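Side-chain contacts in lactaldehyde dehydrogenase (PDB 2IMP), which oxidises L-lactaldehyde from fucose and rhamnose breakdown irreversibly to L-lactate with NAD(+), and is also highly active on glycolaldehyde: residues A288-V293 and N405-G410; G13-W18 and I191-G196; E81-I86 and V103-T108. All blocks are in the same frame, centred on the assembly; numbering follows the deposited sequence.

How the interactions relate
All three contacts belong to one aldehyde dehydrogenase subunit of the homotetramer. Interactions 2 and 3 are neighbours, their centres about 19 Å apart, and they touch where helix 183-195 meets the start of helix 83-94: Ile-191 packs on Ile-86, and Glu-194 lies in a salt bridge with Arg-82. Along the chain, residues 13-18 come first, then both segments of interaction 3, then 191-196. Interaction 1 follows later; its centre lies about 43 Å from that of interaction 2 and 32 Å from that of interaction 3, across the chain's centre from both. Interactions 2 and 3 thus join N-terminal elements round helix 183-195, while interaction 1 belongs to the separate sheet of strands 290-294 and 409-416.

Interaction 1: residues A288-V293 and N405-G410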
ATOM      1  N   ALA A 288      22.261  -7.414 -22.711  1.00 63.83           N
ATOM      2  CA  ALA A 288      21.933  -8.121 -23.942  1.00 57.87           C
ATOM      3  C   ALA A 288      22.901  -9.226 -24.421  1.00 54.06           C
ATOM      4  O   ALA A 288      24.028  -8.953 -24.822  1.00 52.87           O
ATOM      5  CB  ALA A 288      21.728  -7.109 -25.062  1.00 57.95           C
ATOM      6  N   GLU A 289      22.424 -10.466 -24.380  1.00 50.13           N
ATOM      7  CA  GLU A 289      23.187 -11.612 -24.846  1.00 46.47           C
ATOM      8  C   GLU A 289      22.533 -12.212 -26.115  1.00 42.86           C
ATOM      9  O   GLU A 289      22.985 -13.206 -26.677  1.00 43.12           O
ATOM     10  CB  GLU A 289      23.282 -12.667 -23.740  1.00 49.45           C
ATOM     11  CG  GLU A 289      24.475 -13.602 -23.888  1.00 53.34           C
ATOM     12  CD  GLU A 289      24.719 -14.446 -22.651  1.00 55.28           C
ATOM     13  OE1 GLU A 289      23.903 -15.347 -22.366  1.00 56.73           O
ATOM     14  OE2 GLU A 289      25.730 -14.204 -21.958  1.00 56.58           O
ATOM     15  N   ARG A 290      21.444 -11.568 -26.514  1.00 38.68           N
ATOM     16  CA  ARG A 290      20.666 -11.905 -27.698  1.00 35.42           C
ATOM     17  C   ARG A 290      20.173 -10.618 -28.386  1.00 33.32           C
ATOM     18  O   ARG A 290      19.252  -9.966 -27.900  1.00 32.84           O
ATOM     19  CB  ARG A 290      19.450 -12.763 -27.335  1.00 33.93           C
ATOM     20  CG  ARG A 290      19.772 -14.176 -26.887  1.00 35.62           C
ATOM     21  CD  ARG A 290      18.492 -15.008 -26.763  1.00 35.03           C
ATOM     22  NE  ARG A 290      17.651 -14.592 -25.643  1.00 31.83           N
ATOM     23  CZ  ARG A 290      16.322 -14.626 -25.655  1.00 31.25           C
ATOM     24  NH1 ARG A 290      15.677 -15.049 -26.734  1.00 30.27           N
ATOM     25  NH2 ARG A 290      15.635 -14.250 -24.584  1.00 30.36           N
ATOM     26  N   VAL A 291      20.796 -10.258 -29.500  1.00 30.90           N
ATOM     27  CA  VAL A 291      20.422  -9.038 -30.192  1.00 28.73           C
ATOM     28  C   VAL A 291      19.550  -9.221 -31.453  1.00 28.42           C
ATOM     29  O   VAL A 291      19.987  -9.807 -32.444  1.00 28.52           O
ATOM     30  CB  VAL A 291      21.685  -8.231 -30.573  1.00 27.66           C
ATOM     31  CG1 VAL A 291      21.295  -6.859 -31.074  1.00 26.83           C
ATOM     32  CG2 VAL A 291      22.610  -8.118 -29.371  1.00 27.21           C
ATOM     33  N   TYR A 292      18.322  -8.718 -31.390  1.00 27.81           N
ATOM     34  CA  TYR A 292      17.405  -8.792 -32.516  1.00 28.05           C
ATOM     35  C   TYR A 292      17.273  -7.443 -33.247  1.00 28.85           C
ATOM     36  O   TYR A 292      16.831  -6.453 -32.664  1.00 28.14           O
ATOM     37  CB  TYR A 292      16.021  -9.266 -32.057  1.00 26.62           C
ATOM     38  CG  TYR A 292      16.042 -10.610 -31.363  1.00 26.88           C
ATOM     39  CD1 TYR A 292      16.287 -10.703 -29.994  1.00 26.29           C
ATOM     40  CD2 TYR A 292      15.875 -11.793 -32.084  1.00 27.53           C
ATOM     41  CE1 TYR A 292      16.369 -11.938 -29.358  1.00 26.29           C
ATOM     42  CE2 TYR A 292      15.957 -13.036 -31.458  1.00 27.68           C
ATOM     43  CZ  TYR A 292      16.205 -13.099 -30.094  1.00 28.24           C
ATOM     44  OH  TYR A 292      16.307 -14.320 -29.467  1.00 28.05           O
ATOM     45  N   VAL A 293      17.677  -7.423 -34.514  1.00 29.71           N
ATOM     46  CA  VAL A 293      17.628  -6.210 -35.323  1.00 30.14           C
ATOM     47  C   VAL A 293      16.767  -6.353 -36.591  1.00 31.53           C
ATOM     48  O   VAL A 293      16.986  -7.275 -37.375  1.00 31.20           O
ATOM     49  CB  VAL A 293      19.049  -5.812 -35.762  1.00 30.05           C
ATOM     50  CG1 VAL A 293      19.037  -4.427 -36.387  1.00 29.22           C
ATOM     51  CG2 VAL A 293      19.994  -5.875 -34.573  1.00 29.97           C
ATOM     52  N   ASN A 405      10.738 -13.888 -26.145  1.00 19.74           N
ATOM     53  CA  ASN A 405      10.019 -14.703 -25.170  1.00 20.70           C
ATOM     54  C   ASN A 405      10.365 -16.192 -25.268  1.00 21.82           C
ATOM     55  O   ASN A 405      10.159 -16.948 -24.322  1.00 23.88           O
ATOM     56  CB  ASN A 405       8.505 -14.541 -25.324  1.00 18.14           C
ATOM     57  CG  ASN A 405       8.015 -13.197 -24.842  1.00 19.31           C
ATOM     58  OD1 ASN A 405       8.634 -12.578 -23.980  1.00 18.44           O
ATOM     59  ND2 ASN A 405       6.893 -12.742 -25.384  1.00 16.94           N
ATOM     60  N   ASP A 406      10.886 -16.595 -26.422  1.00 23.58           N
ATOM     61  CA  ASP A 406      11.271 -17.982 -26.636  1.00 24.10           C
ATOM     62  C   ASP A 406      12.572 -18.339 -25.898  1.00 24.43           C
ATOM     63  O   ASP A 406      13.626 -18.539 -26.506  1.00 23.56           O
ATOM     64  CB  ASP A 406      11.424 -18.255 -28.133  1.00 26.56           C
ATOM     65  CG  ASP A 406      11.842 -19.682 -28.421  1.00 29.58           C
ATOM     66  OD1 ASP A 406      11.212 -20.606 -27.867  1.00 30.31           O
ATOM     67  OD2 ASP A 406      12.798 -19.879 -29.199  1.00 31.88           O
ATOM     68  N   SER A 407      12.465 -18.406 -24.575  1.00 23.64           N
ATOM     69  CA  SER A 407      13.600 -18.693 -23.710  1.00 22.72           C
ATOM     70  C   SER A 407      13.182 -19.214 -22.318  1.00 23.72           C
ATOM     71  O   SER A 407      12.140 -18.816 -21.799  1.00 24.00           O
ATOM     72  CB  SER A 407      14.426 -17.410 -23.540  1.00 21.09           C
ATOM     73  OG  SER A 407      15.370 -17.508 -22.485  1.00 20.46           O
ATOM     74  N   ASP A 408      13.978 -20.106 -21.735  1.00 23.58           N
ATOM     75  CA  ASP A 408      13.662 -20.593 -20.400  1.00 26.15           C
ATOM     76  C   ASP A 408      13.939 -19.536 -19.322  1.00 24.99           C
ATOM     77  O   ASP A 408      13.598 -19.713 -18.156  1.00 27.22           O
ATOM     78  CB  ASP A 408      14.449 -21.860 -20.066  1.00 29.05           C
ATOM     79  CG  ASP A 408      13.902 -23.079 -20.767  1.00 31.91           C
ATOM     80  OD1 ASP A 408      12.662 -23.201 -20.841  1.00 35.12           O
ATOM     81  OD2 ASP A 408      14.706 -23.911 -21.234  1.00 33.09           O
ATOM     82  N   TYR A 409      14.566 -18.444 -19.738  1.00 23.14           N
ATOM     83  CA  TYR A 409      14.874 -17.362 -18.826  1.00 23.15           C
ATOM     84  C   TYR A 409      14.041 -16.098 -19.086  1.00 20.82           C
ATOM     85  O   TYR A 409      13.699 -15.795 -20.230  1.00 19.80           O
ATOM     86  CB  TYR A 409      16.366 -17.044 -18.888  1.00 27.26           C
ATOM     87  CG  TYR A 409      17.228 -18.251 -18.608  1.00 32.01           C
ATOM     88  CD1 TYR A 409      17.611 -19.112 -19.637  1.00 35.30           C
ATOM     89  CD2 TYR A 409      17.606 -18.569 -17.305  1.00 34.49           C
ATOM     90  CE1 TYR A 409      18.349 -20.265 -19.372  1.00 38.21           C
ATOM     91  CE2 TYR A 409      18.340 -19.720 -17.028  1.00 37.08           C
ATOM     92  CZ  TYR A 409      18.707 -20.564 -18.063  1.00 38.16           C
ATOM     93  OH  TYR A 409      19.416 -21.711 -17.790  1.00 40.64           O
ATOM     94  N   GLY A 410      13.719 -15.377 -18.017  1.00 17.48           N
ATOM     95  CA  GLY A 410      12.912 -14.182 -18.159  1.00 17.04           C
ATOM     96  C   GLY A 410      13.224 -13.123 -17.126  1.00 15.71           C
ATOM     97  O   GLY A 410      12.330 -12.604 -16.467  1.00 14.15           O
TER
HETATM   98  O   HOH W   1      15.937 -14.578 -21.800  1.00 17.34           O
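With CG beside the backbone N (chi1 -70°) and a bend at chi3 (-70°), the Arg-290 chain carries its guanidinium across to Ser-407. The direct touch is van der Waals contact: Ser-407 CB lies over one face of the guanidinium, 3.5 Å from Arg-290 NH2. No hydrogen bond joins the two segments directly. A water bridges them instead, accepting a weak bond from Arg-290 NH2 at 2.8 Å and donating to Tyr-409 O at 3.0 Å; it also bonds to Ser-407 OG. In an ST turn that hydroxyl takes the backbone N-H of Tyr-409 at 3.0 Å in a fairly straight bond (160°), which limits how it can turn. Arg-290 NH1 makes a weak, bent bond to Tyr-292 OH at 2.9 Å.

The arginine's firmer partners are backbone carbonyls: NE bonds to Lys-255 O, NH1 to Met-403 O and NH2 to Ala-404 O. Asp-406 turns its carboxylate to Gln-375 and forms no ion pair with Arg-290. Strands 290-294 and 409-416 share a mixed sheet with strand 257-260, and the Ser-407 side chain is about 12 Å from that of Cys-285, the probable active-site cysteine. Arg-290 thus joins its strand to the C-terminal end of helix 397-405, and through the water to the following turn; the carbonyls there, with the weakly bonded tyrosine, are likely to suit a buried cation.

Interaction 2: residues G13-W18 and I191-G196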
ATOM      1  N   GLY A  13      30.676 -13.881  15.931  1.00 13.99           N
ATOM      2  CA  GLY A  13      31.366 -12.689  16.386  1.00 13.24           C
ATOM      3  C   GLY A  13      32.880 -12.706  16.457  1.00 17.10           C
ATOM      4  O   GLY A  13      33.478 -11.795  17.035  1.00 17.33           O
ATOM      5  N   GLN A  14      33.509 -13.718  15.873  1.00 15.26           N
ATOM      6  CA  GLN A  14      34.967 -13.798  15.883  1.00 18.26           C
ATOM      7  C   GLN A  14      35.546 -14.591  14.698  1.00 17.90           C
ATOM      8  O   GLN A  14      34.882 -15.474  14.150  1.00 18.22           O
ATOM      9  CB  GLN A  14      35.455 -14.452  17.188  1.00 17.78           C
ATOM     10  CG  GLN A  14      35.042 -15.920  17.340  1.00 18.27           C
ATOM     11  CD  GLN A  14      35.466 -16.543  18.673  1.00 22.37           C
ATOM     12  OE1 GLN A  14      35.166 -17.709  18.951  1.00 20.46           O
ATOM     13  NE2 GLN A  14      36.167 -15.770  19.497  1.00 22.06           N
ATOM     14  N   PHE A  15      36.762 -14.254  14.290  1.00 17.43           N
ATOM     15  CA  PHE A  15      37.385 -15.023  13.232  1.00 20.25           C
ATOM     16  C   PHE A  15      37.907 -16.355  13.797  1.00 21.12           C
ATOM     17  O   PHE A  15      38.558 -16.373  14.840  1.00 21.91           O
ATOM     18  CB  PHE A  15      38.532 -14.242  12.583  1.00 18.65           C
ATOM     19  CG  PHE A  15      38.075 -13.126  11.685  1.00 19.21           C
ATOM     20  CD1 PHE A  15      38.111 -11.807  12.117  1.00 17.68           C
ATOM     21  CD2 PHE A  15      37.589 -13.402  10.410  1.00 17.46           C
ATOM     22  CE1 PHE A  15      37.676 -10.775  11.290  1.00 20.10           C
ATOM     23  CE2 PHE A  15      37.150 -12.375   9.574  1.00 17.29           C
ATOM     24  CZ  PHE A  15      37.191 -11.060  10.017  1.00 18.26           C
ATOM     25  N   VAL A  16      37.580 -17.455  13.132  1.00 22.90           N
ATOM     26  CA  VAL A  16      38.013 -18.764  13.589  1.00 24.35           C
ATOM     27  C   VAL A  16      39.025 -19.442  12.653  1.00 24.92           C
ATOM     28  O   VAL A  16      38.712 -19.747  11.502  1.00 25.39           O
ATOM     29  CB  VAL A  16      36.804 -19.713  13.779  1.00 24.89           C
ATOM     30  CG1 VAL A  16      37.279 -21.072  14.282  1.00 27.06           C
ATOM     31  CG2 VAL A  16      35.820 -19.108  14.764  1.00 26.27           C
ATOM     32  N   THR A  17      40.234 -19.661  13.159  1.00 26.49           N
ATOM     33  CA  THR A  17      41.271 -20.300  12.364  1.00 28.98           C
ATOM     34  C   THR A  17      40.944 -21.750  11.963  1.00 30.33           C
ATOM     35  O   THR A  17      40.620 -22.583  12.807  1.00 32.72           O
ATOM     36  CB  THR A  17      42.637 -20.291  13.099  1.00 29.77           C
ATOM     37  OG1 THR A  17      43.101 -18.941  13.234  1.00 29.12           O
ATOM     38  CG2 THR A  17      43.671 -21.099  12.317  1.00 29.35           C
ATOM     39  N   TRP A  18      41.037 -22.019  10.669  1.00 32.44           N
ATOM     40  CA  TRP A  18      40.762 -23.336  10.116  1.00 36.33           C
ATOM     41  C   TRP A  18      41.757 -24.431  10.559  1.00 39.55           C
ATOM     42  O   TRP A  18      42.964 -24.298  10.360  1.00 40.94           O
ATOM     43  CB  TRP A  18      40.765 -23.235   8.595  1.00 34.11           C
ATOM     44  CG  TRP A  18      40.548 -24.521   7.873  1.00 33.72           C
ATOM     45  CD1 TRP A  18      41.402 -25.112   6.984  1.00 32.22           C
ATOM     46  CD2 TRP A  18      39.361 -25.325   7.885  1.00 31.50           C
ATOM     47  NE1 TRP A  18      40.818 -26.227   6.436  1.00 32.49           N
ATOM     48  CE2 TRP A  18      39.573 -26.384   6.971  1.00 31.88           C
ATOM     49  CE3 TRP A  18      38.149 -25.253   8.579  1.00 30.06           C
ATOM     50  CZ2 TRP A  18      38.600 -27.360   6.726  1.00 29.14           C
ATOM     51  CZ3 TRP A  18      37.185 -26.224   8.335  1.00 29.97           C
ATOM     52  CH2 TRP A  18      37.420 -27.267   7.419  1.00 31.63           C
ATOM     53  N   ILE A 191      35.134  -5.665   8.500  1.00 15.73           N
ATOM     54  CA  ILE A 191      34.410  -4.440   8.820  1.00 13.40           C
ATOM     55  C   ILE A 191      33.315  -4.717   9.871  1.00 14.80           C
ATOM     56  O   ILE A 191      33.154  -3.969  10.835  1.00 14.75           O
ATOM     57  CB  ILE A 191      33.790  -3.824   7.546  1.00 14.29           C
ATOM     58  CG1 ILE A 191      34.914  -3.260   6.665  1.00 13.57           C
ATOM     59  CG2 ILE A 191      32.777  -2.730   7.919  1.00 11.36           C
ATOM     60  CD1 ILE A 191      34.483  -2.879   5.268  1.00 16.14           C
ATOM     61  N   VAL A 192      32.590  -5.814   9.668  1.00 13.51           N
ATOM     62  CA  VAL A 192      31.563  -6.230  10.607  1.00 14.10           C
ATOM     63  C   VAL A 192      32.161  -6.467  12.006  1.00 14.74           C
ATOM     64  O   VAL A 192      31.599  -6.064  13.029  1.00 13.99           O
ATOM     65  CB  VAL A 192      30.885  -7.533  10.129  1.00 14.01           C
ATOM     66  CG1 VAL A 192      30.025  -8.122  11.243  1.00 13.59           C
ATOM     67  CG2 VAL A 192      30.037  -7.247   8.886  1.00 13.97           C
ATOM     68  N   ASP A 193      33.314  -7.122  12.023  1.00 15.84           N
ATOM     69  CA  ASP A 193      33.999  -7.396  13.276  1.00 17.46           C
ATOM     70  C   ASP A 193      34.512  -6.110  13.957  1.00 17.02           C
ATOM     71  O   ASP A 193      34.346  -5.922  15.158  1.00 18.76           O
ATOM     72  CB  ASP A 193      35.174  -8.336  13.032  1.00 17.22           C
ATOM     73  CG  ASP A 193      35.763  -8.867  14.316  1.00 19.60           C
ATOM     74  OD1 ASP A 193      37.001  -8.851  14.443  1.00 22.08           O
ATOM     75  OD2 ASP A 193      34.990  -9.305  15.195  1.00 18.13           O
ATOM     76  N   GLU A 194      35.114  -5.234  13.163  1.00 17.87           N
ATOM     77  CA  GLU A 194      35.640  -3.977  13.676  1.00 20.64           C
ATOM     78  C   GLU A 194      34.596  -3.028  14.285  1.00 19.57           C
ATOM     79  O   GLU A 194      34.864  -2.393  15.301  1.00 18.69           O
ATOM     80  CB  GLU A 194      36.401  -3.240  12.581  1.00 22.93           C
ATOM     81  CG  GLU A 194      37.849  -3.641  12.483  1.00 32.12           C
ATOM     82  CD  GLU A 194      38.498  -3.149  11.207  1.00 37.02           C
ATOM     83  OE1 GLU A 194      38.227  -1.992  10.808  1.00 38.11           O
ATOM     84  OE2 GLU A 194      39.283  -3.923  10.610  1.00 38.84           O
ATOM     85  N   ILE A 195      33.422  -2.929  13.664  1.00 18.29           N
ATOM     86  CA  ILE A 195      32.388  -2.047  14.194  1.00 18.71           C
ATOM     87  C   ILE A 195      31.611  -2.655  15.366  1.00 17.98           C
ATOM     88  O   ILE A 195      30.791  -1.992  15.985  1.00 20.20           O
ATOM     89  CB  ILE A 195      31.376  -1.623  13.114  1.00 20.85           C
ATOM     90  CG1 ILE A 195      30.597  -2.846  12.617  1.00 19.96           C
ATOM     91  CG2 ILE A 195      32.108  -0.936  11.969  1.00 20.50           C
ATOM     92  CD1 ILE A 195      29.284  -2.498  11.986  1.00 21.51           C
ATOM     93  N   GLY A 196      31.873  -3.929  15.638  1.00 16.83           N
ATOM     94  CA  GLY A 196      31.231  -4.596  16.754  1.00 16.63           C
ATOM     95  C   GLY A 196      29.819  -5.130  16.615  1.00 16.95           C
ATOM     96  O   GLY A 196      29.127  -5.271  17.629  1.00 16.14           O
TER
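Phe-15 and Asp-193 meet where strand 14-16, an outermost strand of the mixed four-stranded sheet in this chain, runs beside the last turns of helix 183-195, which ends in a Schellman motif at Gly-196. The closer-packed part is Phe-15 CE1 against the aspartate: CE1 comes within 3.9 Å of Asp-193 CB and 3.8 Å of Asp-193 OD1. Ring and carboxylate planes stand nearly perpendicular, 83° apart, and OD1 approaches the ring obliquely. Asp-193 reaches this place with CG anti to the backbone N (chi1 -169°), which sets the carboxylate beside Phe-15 and Gly-13. Phe-15 is also backed by Ala-189 and Lys-190 of the same helix, by Pro-8, and by Tyr-10, whose ring it meets edge-to-face.

The other side, at partly exposed Gly-13, is loose in that it buries little surface and makes no bond to the helix. The positive phi of this glycine, 80°, would press a side chain against the preceding carbonyl. No hydrogen bond crosses between the segments; the carboxylate is held by Tyr-10 OH, from strand 5-11, which bonds to OD2. An alanine in place of Asp-193 would probably leave Tyr-10 OH without this partner and open a gap where OD1 lies against Phe-15 CE1, though the CB contact would stay. At the Gly-13 end the meeting is merely between two acceptors, Asp-193 OD2 and Gly-13 O, 3.4 Å apart.

Interaction 3: residues E81-I86 and V103-T108; sequences ERASEI and VEVAFT
Val-105 carries the apolar part of this contact, dividing its two methyls between Ala-83 and Ile-86. CG1, anti to the backbone N (chi1 174°), comes up to the backbone of Ala-83 as well as its methyl, 3.8 Å from Ala-83 CA and 4.0 Å from Ala-83 CB. CG2 takes the other direction and meets the branch methyl of the isoleucine, with Val-105 CG2 and Ile-86 CG2 3.8 Å apart. Consistent with the small alanine, the CA atoms of Ala-83 and Val-105 are 6.2 Å apart. Ile-86 and Val-105 are both buried, and their side chains run obliquely to one another.

No hydrogen bond crosses between the segments. Thr-108 OG1 donates to Glu-104 O at 2.7 Å from above the carbonyl plane, 38° out of it, while Thr-108 N reaches the same oxygen from the opposite face at 2.9 Å. Two donors thus grip Glu-104 O, and the OG1 bond keeps the hydroxyl folded back on its own helix. The Glu-104 carboxylate is taken up by Lys-96 and by Phe-157 N. Arg-82 occupies the N-cap position of helix 83-94, and Ile-86 N bonds back to Arg-82 O.

Around this pairing of helices 83-94 and 98-116, Val-105 also rests on Ser-87 and Ile-90, Ile-86 leans on Ile-191 of helix 183-195, and Thr-108 packs against helix 155-168.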
ATOM      1  N   GLU A  81      35.319   3.748   3.822  1.00 19.56           N
ATOM      2  CA  GLU A  81      36.658   4.008   4.347  1.00 23.16           C
ATOM      3  C   GLU A  81      37.742   3.104   3.705  1.00 22.76           C
ATOM      4  O   GLU A  81      38.892   3.505   3.546  1.00 23.77           O
ATOM      5  CB  GLU A  81      36.677   3.802   5.866  1.00 25.32           C
ATOM      6  CG  GLU A  81      36.107   4.952   6.676  1.00 31.72           C
ATOM      7  CD  GLU A  81      35.899   4.582   8.135  1.00 36.28           C
ATOM      8  OE1 GLU A  81      36.833   4.018   8.744  1.00 38.59           O
ATOM      9  OE2 GLU A  81      34.803   4.855   8.677  1.00 39.67           O
ATOM     10  N   ARG A  82      37.347   1.887   3.350  1.00 22.65           N
ATOM     11  CA  ARG A  82      38.256   0.933   2.729  1.00 23.11           C
ATOM     12  C   ARG A  82      37.954   0.670   1.236  1.00 21.95           C
ATOM     13  O   ARG A  82      38.418  -0.323   0.671  1.00 22.39           O
ATOM     14  CB  ARG A  82      38.200  -0.394   3.486  1.00 25.70           C
ATOM     15  CG  ARG A  82      38.563  -0.265   4.945  1.00 31.90           C
ATOM     16  CD  ARG A  82      38.500  -1.595   5.672  1.00 35.14           C
ATOM     17  NE  ARG A  82      39.079  -1.462   7.003  1.00 39.43           N
ATOM     18  CZ  ARG A  82      39.372  -2.478   7.807  1.00 41.39           C
ATOM     19  NH1 ARG A  82      39.141  -3.727   7.430  1.00 40.05           N
ATOM     20  NH2 ARG A  82      39.931  -2.240   8.985  1.00 43.77           N
ATOM     21  N   ALA A  83      37.190   1.569   0.621  1.00 19.01           N
ATOM     22  CA  ALA A  83      36.796   1.435  -0.779  1.00 18.95           C
ATOM     23  C   ALA A  83      37.916   0.989  -1.763  1.00 18.69           C
ATOM     24  O   ALA A  83      37.794  -0.046  -2.420  1.00 18.11           O
ATOM     25  CB  ALA A  83      36.164   2.745  -1.264  1.00 16.17           C
ATOM     26  N   SER A  84      38.986   1.768  -1.862  1.00 18.95           N
ATOM     27  CA  SER A  84      40.071   1.407  -2.770  1.00 19.80           C
ATOM     28  C   SER A  84      40.667   0.014  -2.469  1.00 19.01           C
ATOM     29  O   SER A  84      40.981  -0.750  -3.383  1.00 19.46           O
ATOM     30  CB  SER A  84      41.173   2.474  -2.734  1.00 20.38           C
ATOM     31  OG  SER A  84      41.733   2.583  -1.436  1.00 26.71           O
ATOM     32  N   GLU A  85      40.810  -0.300  -1.187  1.00 18.26           N
ATOM     33  CA  GLU A  85      41.332  -1.600  -0.792  1.00 19.67           C
ATOM     34  C   GLU A  85      40.432  -2.760  -1.286  1.00 18.93           C
ATOM     35  O   GLU A  85      40.916  -3.754  -1.833  1.00 16.68           O
ATOM     36  CB  GLU A  85      41.453  -1.678   0.734  1.00 23.65           C
ATOM     37  CG  GLU A  85      42.108  -2.951   1.249  1.00 30.23           C
ATOM     38  CD  GLU A  85      41.883  -3.171   2.742  1.00 36.56           C
ATOM     39  OE1 GLU A  85      41.994  -2.197   3.525  1.00 37.92           O
ATOM     40  OE2 GLU A  85      41.601  -4.326   3.132  1.00 37.86           O
ATOM     41  N   ILE A  86      39.125  -2.607  -1.070  1.00 17.27           N
ATOM     42  CA  ILE A  86      38.151  -3.603  -1.492  1.00 14.38           C
ATOM     43  C   ILE A  86      38.029  -3.695  -3.035  1.00 14.27           C
ATOM     44  O   ILE A  86      37.904  -4.784  -3.598  1.00 13.26           O
ATOM     45  CB  ILE A  86      36.761  -3.293  -0.869  1.00 15.79           C
ATOM     46  CG1 ILE A  86      36.883  -3.276   0.660  1.00 14.19           C
ATOM     47  CG2 ILE A  86      35.733  -4.333  -1.298  1.00 12.49           C
ATOM     48  CD1 ILE A  86      35.624  -2.838   1.371  1.00 17.90           C
ATOM     49  N   VAL A 103      32.888   1.220  -8.866  1.00 17.34           N
ATOM     50  CA  VAL A 103      31.457   1.456  -8.861  1.00 17.42           C
ATOM     51  C   VAL A 103      30.719   0.428  -7.974  1.00 17.04           C
ATOM     52  O   VAL A 103      29.880   0.795  -7.149  1.00 14.45           O
ATOM     53  CB  VAL A 103      30.880   1.417 -10.295  1.00 17.99           C
ATOM     54  CG1 VAL A 103      29.361   1.415 -10.251  1.00 18.88           C
ATOM     55  CG2 VAL A 103      31.368   2.637 -11.075  1.00 20.43           C
ATOM     56  N   GLU A 104      31.057  -0.850  -8.139  1.00 16.51           N
ATOM     57  CA  GLU A 104      30.431  -1.875  -7.318  1.00 16.04           C
ATOM     58  C   GLU A 104      30.565  -1.583  -5.803  1.00 14.80           C
ATOM     59  O   GLU A 104      29.590  -1.670  -5.059  1.00 13.78           O
ATOM     60  CB  GLU A 104      31.028  -3.254  -7.606  1.00 14.38           C
ATOM     61  CG  GLU A 104      30.288  -4.365  -6.869  1.00 15.39           C
ATOM     62  CD  GLU A 104      30.896  -5.742  -7.067  1.00 16.19           C
ATOM     63  OE1 GLU A 104      31.696  -5.917  -8.009  1.00 15.76           O
ATOM     64  OE2 GLU A 104      30.559  -6.653  -6.282  1.00 16.65           O
ATOM     65  N   VAL A 105      31.775  -1.238  -5.366  1.00 14.26           N
ATOM     66  CA  VAL A 105      32.003  -0.925  -3.958  1.00 13.26           C
ATOM     67  C   VAL A 105      31.178   0.288  -3.465  1.00 13.50           C
ATOM     68  O   VAL A 105      30.508   0.221  -2.435  1.00 10.35           O
ATOM     69  CB  VAL A 105      33.504  -0.675  -3.679  1.00 14.54           C
ATOM     70  CG1 VAL A 105      33.703  -0.195  -2.232  1.00 11.66           C
ATOM     71  CG2 VAL A 105      34.294  -1.966  -3.913  1.00 13.96           C
ATOM     72  N   ALA A 106      31.237   1.387  -4.214  1.00 14.96           N
ATOM     73  CA  ALA A 106      30.465   2.567  -3.852  1.00 13.71           C
ATOM     74  C   ALA A 106      28.941   2.276  -3.854  1.00 13.94           C
ATOM     75  O   ALA A 106      28.218   2.695  -2.954  1.00 12.09           O
ATOM     76  CB  ALA A 106      30.784   3.703  -4.809  1.00 15.30           C
ATOM     77  N   PHE A 107      28.486   1.546  -4.870  1.00 13.54           N
ATOM     78  CA  PHE A 107      27.076   1.175  -4.978  1.00 14.10           C
ATOM     79  C   PHE A 107      26.619   0.287  -3.800  1.00 14.62           C
ATOM     80  O   PHE A 107      25.519   0.454  -3.274  1.00 14.16           O
ATOM     81  CB  PHE A 107      26.823   0.433  -6.296  1.00 16.36           C
ATOM     82  CG  PHE A 107      25.374   0.087  -6.536  1.00 17.70           C
ATOM     83  CD1 PHE A 107      24.447   1.079  -6.838  1.00 19.47           C
ATOM     84  CD2 PHE A 107      24.939  -1.236  -6.469  1.00 18.57           C
ATOM     85  CE1 PHE A 107      23.098   0.756  -7.066  1.00 21.60           C
ATOM     86  CE2 PHE A 107      23.591  -1.568  -6.695  1.00 18.27           C
ATOM     87  CZ  PHE A 107      22.676  -0.576  -6.995  1.00 17.90           C
ATOM     88  N   THR A 108      27.479  -0.654  -3.410  1.00 12.86           N
ATOM     89  CA  THR A 108      27.184  -1.538  -2.298  1.00 13.09           C
ATOM     90  C   THR A 108      26.932  -0.755  -0.986  1.00 12.91           C
ATOM     91  O   THR A 108      25.997  -1.052  -0.240  1.00 13.15           O
ATOM     92  CB  THR A 108      28.333  -2.555  -2.094  1.00 13.06           C
ATOM     93  OG1 THR A 108      28.433  -3.381  -3.256  1.00 14.16           O
ATOM     94  CG2 THR A 108      28.072  -3.443  -0.888  1.00 10.80           C
TER